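Local coordinates for protein carbohydrate deacetylase Agd3 (Neosartorya fumigata, PDB 6NWZ) that probably removes N-acetyl groups from galactosaminogalactan, an exopolysaccharide of the fungus, and is required for biofilm formation, at residues R272-V275 and E276-N279; A378-A382 and F383-S387. All blocks are in the same frame, centred on the assembly; numbering follows the deposited sequence.

Interaction 1 of 2, residues R272-V275 and E276-N279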
loop_
_atom_site.group_PDB
_atom_site.type_symbol
_atom_site.label_atom_id
_atom_site.label_comp_id
_atom_site.label_asym_id
_atom_site.label_seq_id
_atom_site.Cartn_x
_atom_site.Cartn_y
_atom_site.Cartn_z
ATOM N N ARG A 272 15.873 8.396 -24.907
ATOM C CA ARG A 272 15.031 7.243 -25.202
ATOM C C ARG A 272 15.783 5.994 -24.775
ATOM O O ARG A 272 16.922 5.779 -25.202
ATOM C CB ARG A 272 14.675 7.160 -26.691
ATOM C CG ARG A 272 13.757 5.997 -27.053
ATOM C CD ARG A 272 13.498 5.959 -28.549
ATOM N NE ARG A 272 12.317 5.177 -28.908
ATOM C CZ ARG A 272 12.357 3.965 -29.450
ATOM N NH1 ARG A 272 13.523 3.390 -29.697
ATOM N NH2 ARG A 272 11.230 3.330 -29.749
ATOM N N ILE A 273 15.149 5.177 -23.932
ATOM C CA ILE A 273 15.781 3.986 -23.373
ATOM C C ILE A 273 16.323 3.121 -24.506
ATOM O O ILE A 273 15.757 3.091 -25.605
ATOM C CB ILE A 273 14.788 3.212 -22.480
ATOM C CG1 ILE A 273 15.535 2.384 -21.430
ATOM C CG2 ILE A 273 13.851 2.337 -23.312
ATOM C CD1 ILE A 273 16.204 3.228 -20.363
ATOM N N THR A 274 17.440 2.439 -24.264
ATOM C CA THR A 274 18.089 1.636 -25.291
ATOM C C THR A 274 18.023 0.153 -24.941
ATOM O O THR A 274 17.574 -0.245 -23.864
ATOM C CB THR A 274 19.547 2.067 -25.484
ATOM O OG1 THR A 274 20.295 1.776 -24.297
ATOM C CG2 THR A 274 19.623 3.553 -25.766
ATOM N N VAL A 275 18.484 -0.669 -25.887
ATOM C CA VAL A 275 18.535 -2.111 -25.664
ATOM C C VAL A 275 19.550 -2.452 -24.579
ATOM O O VAL A 275 19.315 -3.339 -23.749
ATOM C CB VAL A 275 18.841 -2.841 -26.985
ATOM C CG1 VAL A 275 19.224 -4.289 -26.725
ATOM C CG2 VAL A 275 17.639 -2.765 -27.925
ATOM N N GLU A 276 20.689 -1.754 -24.559
ATOM C CA GLU A 276 21.678 -2.002 -23.513
ATOM C C GLU A 276 21.118 -1.644 -22.141
ATOM O O GLU A 276 21.321 -2.379 -21.166
ATOM C CB GLU A 276 22.961 -1.215 -23.794
ATOM C CG GLU A 276 23.669 -1.578 -25.100
ATOM C CD GLU A 276 23.031 -0.940 -26.331
ATOM O OE1 GLU A 276 22.192 -0.027 -26.175
ATOM O OE2 GLU A 276 23.372 -1.356 -27.459
ATOM N N ASP A 277 20.407 -0.516 -22.052
ATOM C CA ASP A 277 19.727 -0.145 -20.815
ATOM C C ASP A 277 18.809 -1.262 -20.339
ATOM O O ASP A 277 18.855 -1.669 -19.171
ATOM C CB ASP A 277 18.924 1.141 -21.024
ATOM C CG ASP A 277 19.789 2.386 -21.038
ATOM O OD1 ASP A 277 20.728 2.474 -20.222
ATOM O OD2 ASP A 277 19.522 3.282 -21.867
ATOM N N MET A 278 17.967 -1.774 -21.244
ATOM C CA MET A 278 16.991 -2.789 -20.865
ATOM C C MET A 278 17.655 -4.104 -20.471
ATOM O O MET A 278 17.162 -4.796 -19.574
ATOM C CB MET A 278 15.992 -3.008 -22.006
ATOM C CG MET A 278 15.015 -1.847 -22.229
ATOM S SD MET A 278 14.117 -1.304 -20.749
ATOM C CE MET A 278 13.561 -2.864 -20.081
ATOM N N ASN A 279 18.769 -4.463 -21.115
ATOM C CA ASN A 279 19.496 -5.660 -20.697
ATOM C C ASN A 279 20.001 -5.524 -19.267
ATOM O O ASN A 279 20.047 -6.510 -18.521
ATOM C CB ASN A 279 20.656 -5.938 -21.652
ATOM C CG ASN A 279 20.215 -6.673 -22.900
ATOM O OD1 ASN A 279 19.274 -7.467 -22.863
ATOM N ND2 ASN A 279 20.887 -6.408 -24.017
#

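Interaction 2 of 2, residues A378-A382 and F383-S387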
loop_
_atom_site.group_PDB
_atom_site.type_symbol
_atom_site.label_atom_id
_atom_site.label_comp_id
_atom_site.label_asym_id
_atom_site.label_seq_id
_atom_site.Cartn_x
_atom_site.Cartn_y
_atom_site.Cartn_z
ATOM N N ALA A 378 11.775 -14.202 -24.320
ATOM C CA ALA A 378 12.482 -14.238 -23.044
ATOM C C ALA A 378 12.477 -12.878 -22.359
ATOM O O ALA A 378 12.436 -12.807 -21.125
ATOM C CB ALA A 378 13.916 -14.725 -23.249
ATOM N N ASN A 379 12.505 -11.791 -23.137
ATOM C CA ASN A 379 12.434 -10.448 -22.569
ATOM C C ASN A 379 10.995 -10.048 -22.262
ATOM O O ASN A 379 10.704 -9.522 -21.182
ATOM C CB ASN A 379 13.066 -9.438 -23.527
ATOM C CG ASN A 379 14.508 -9.756 -23.833
ATOM O OD1 ASN A 379 15.241 -10.250 -22.978
ATOM N ND2 ASN A 379 14.927 -9.475 -25.062
ATOM N N ARG A 380 10.088 -10.278 -23.212
ATOM C CA ARG A 380 8.689 -9.916 -23.012
ATOM C C ARG A 380 8.117 -10.574 -21.764
ATOM O O ARG A 380 7.440 -9.924 -20.958
ATOM C CB ARG A 380 7.875 -10.317 -24.238
ATOM C CG ARG A 380 6.381 -10.180 -24.059
ATOM C CD ARG A 380 5.652 -10.986 -25.112
ATOM N NE ARG A 380 5.973 -12.404 -25.003
ATOM C CZ ARG A 380 5.628 -13.320 -25.903
ATOM N NH1 ARG A 380 4.955 -12.967 -26.991
ATOM N NH2 ARG A 380 5.963 -14.589 -25.717
ATOM N N ASP A 381 8.378 -11.866 -21.589
ATOM C CA ASP A 381 7.739 -12.621 -20.520
ATOM C C ASP A 381 8.374 -12.385 -19.157
ATOM O O ASP A 381 7.884 -12.925 -18.160
ATOM C CB ASP A 381 7.749 -14.112 -20.860
ATOM C CG ASP A 381 6.874 -14.442 -22.060
ATOM O OD1 ASP A 381 5.842 -13.761 -22.257
ATOM O OD2 ASP A 381 7.214 -15.388 -22.803
ATOM N N ALA A 382 9.436 -11.590 -19.078
ATOM C CA ALA A 382 10.011 -11.241 -17.789
ATOM C C ALA A 382 9.414 -9.968 -17.198
ATOM O O ALA A 382 9.687 -9.657 -16.033
ATOM C CB ALA A 382 11.529 -11.091 -17.917
ATOM N N PHE A 383 8.600 -9.241 -17.959
ATOM C CA PHE A 383 8.032 -7.976 -17.521
ATOM C C PHE A 383 6.511 -8.014 -17.635
ATOM O O PHE A 383 5.936 -8.864 -18.320
ATOM C CB PHE A 383 8.581 -6.802 -18.352
ATOM C CG PHE A 383 10.059 -6.567 -18.180
ATOM C CD1 PHE A 383 10.988 -7.417 -18.763
ATOM C CD2 PHE A 383 10.520 -5.486 -17.446
ATOM C CE1 PHE A 383 12.341 -7.199 -18.609
ATOM C CE2 PHE A 383 11.873 -5.261 -17.291
ATOM C CZ PHE A 383 12.785 -6.117 -17.871
ATOM N N GLY A 384 5.861 -7.070 -16.946
ATOM C CA GLY A 384 4.451 -6.830 -17.156
ATOM C C GLY A 384 4.208 -5.825 -18.273
ATOM O O GLY A 384 5.062 -5.001 -18.596
ATOM N N HIS A 385 3.021 -5.894 -18.870
ATOM C CA HIS A 385 2.716 -5.065 -20.026
ATOM C C HIS A 385 1.293 -4.535 -19.938
ATOM O O HIS A 385 0.366 -5.270 -19.585
ATOM C CB HIS A 385 2.920 -5.852 -21.325
ATOM C CG HIS A 385 4.277 -6.476 -21.426
ATOM N ND1 HIS A 385 5.362 -5.817 -21.962
ATOM C CD2 HIS A 385 4.734 -7.683 -21.018
ATOM C CE1 HIS A 385 6.425 -6.599 -21.900
ATOM N NE2 HIS A 385 6.070 -7.739 -21.332
ATOM N N ILE A 386 1.134 -3.252 -20.263
ATOM C CA ILE A 386 -0.171 -2.603 -20.256
ATOM C C ILE A 386 -0.112 -1.437 -21.234
ATOM O O ILE A 386 0.966 -0.928 -21.551
ATOM C CB ILE A 386 -0.562 -2.139 -18.829
ATOM C CG1 ILE A 386 -2.044 -1.759 -18.768
ATOM C CG2 ILE A 386 0.348 -1.006 -18.378
ATOM C CD1 ILE A 386 -2.444 -1.108 -17.470
ATOM N N SER A 387 -1.276 -1.023 -21.732
ATOM C CA SER A 387 -1.349 0.055 -22.712
ATOM C C SER A 387 -1.259 1.421 -22.042
ATOM O O SER A 387 -1.851 1.655 -20.985
ATOM C CB SER A 387 -2.647 -0.026 -23.516
ATOM O OG SER A 387 -2.775 1.091 -24.384
#

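Interaction 1 of 2, residues R272-V275 and E276-N279
Thr-274 and Asp-277 clasp each other in a capping box at the start of helix 275-289. The backbone N of Asp-277 donates to Thr-274 OG1 over 3.2 Å, nearly straight at 167°, while the return bond runs from Thr-274 N to Asp-277 OD2 at 3.3 Å and uses the anti lone pair of that oxygen. With chi1 at 66°, Thr-274 OG1 sits between its own backbone N and carbonyl carbon, and there it faces the first turn. Thr-274 OG1 also lies 3.0 Å from Asp-277 OD2 and 3.2 Å from Glu-276 OE1, two weak options for a single proton; the bend of Glu-276 at chi2 folds its carboxylate back toward the cap. The other carboxylate oxygen, Asp-277 OD1, takes a bond from Ala-553 N, so this side chain ties the cap to a neighbouring loop. Regular helix bonding sets in at once: Met-278 N reaches Thr-274 O at 3.1 Å, and Asn-279 N reaches Val-275 O at 2.9 Å. Ahead of the cap, Ile-273 lays CD1 against Asp-277 CB at 3.5 Å and crosses Met-278 at roughly a right angle, CG1 meeting SD at 4.0 Å. Ile-273, Val-275 and Met-278 all go on to touch helix 369-375, through Leu-370, Trp-373 and Trp-374, and Asn-279 OD1 accepts from the indole NE1 of Trp-373.

Interaction 2 of 2, residues A378-A382 and F383-S387
The backbone O of Asn-379 lies 3.2 Å from Phe-383 CD1, at the edge of the ring and near its plane; it also accepts from Ala-382 N. The side chain of Asn-379 turns elsewhere, giving ND2 to Trp-373 O. Next comes Arg-380, whose carbonyl O takes two donors. His-385 NE2 donates to Arg-380 O over 2.6 Å, nearly straight at 170° and within the plane of the imidazole, while Phe-383 N reaches the same oxygen at 3.3 Å from above the carbonyl plane. The second of these is the bond of the type I beta turn, Arg-380 to Phe-383, that carries the chain from helix 377-380 into strand 384-387, a parallel strand between 300-304 and 424-426. With chi1 at 171°, Arg-380 CG lies opposite its backbone N and 3.7 Å from His-385 NE2, the two side chains crossing at about a right angle. Arg-380 NH2 meets Asp-381 OD2 at 3.3 Å on the syn side, somewhat out of the carboxylate plane, in a salt-bridged pair; NH1 goes to Gly-418 O, and Asp-381 OD1 also receives Lys-423 N. Ala-382 rests its CB 3.8 Å from Phe-383 CD1. Far around the imidazole, His-385 ND1 is hydrogen-bonded to NE2 of His-304, on the adjacent strand.

Overall arrangement
Interactions 1 and 2 lie in series along the deacetylase region, their centres 14 Å apart, and they meet directly where Met-278 CE packs against Phe-383 CZ at 4.0 Å. Helix 369-375 also bridges them: its Trp-373 and Trp-374 each contact both, and the ring of Trp-374 stacks edge-to-face with Phe-383. Both interactions lie near zinc-binding residues, and none of their own residues is among the zinc ligands. The side chain of Ile-273 is about 9 Å from that of Asp-256, and the side chain of His-385 is about 10 Å from that of His-388, which directly follows strand 384-387. Asp-256, His-388 and His-392 share one zinc site.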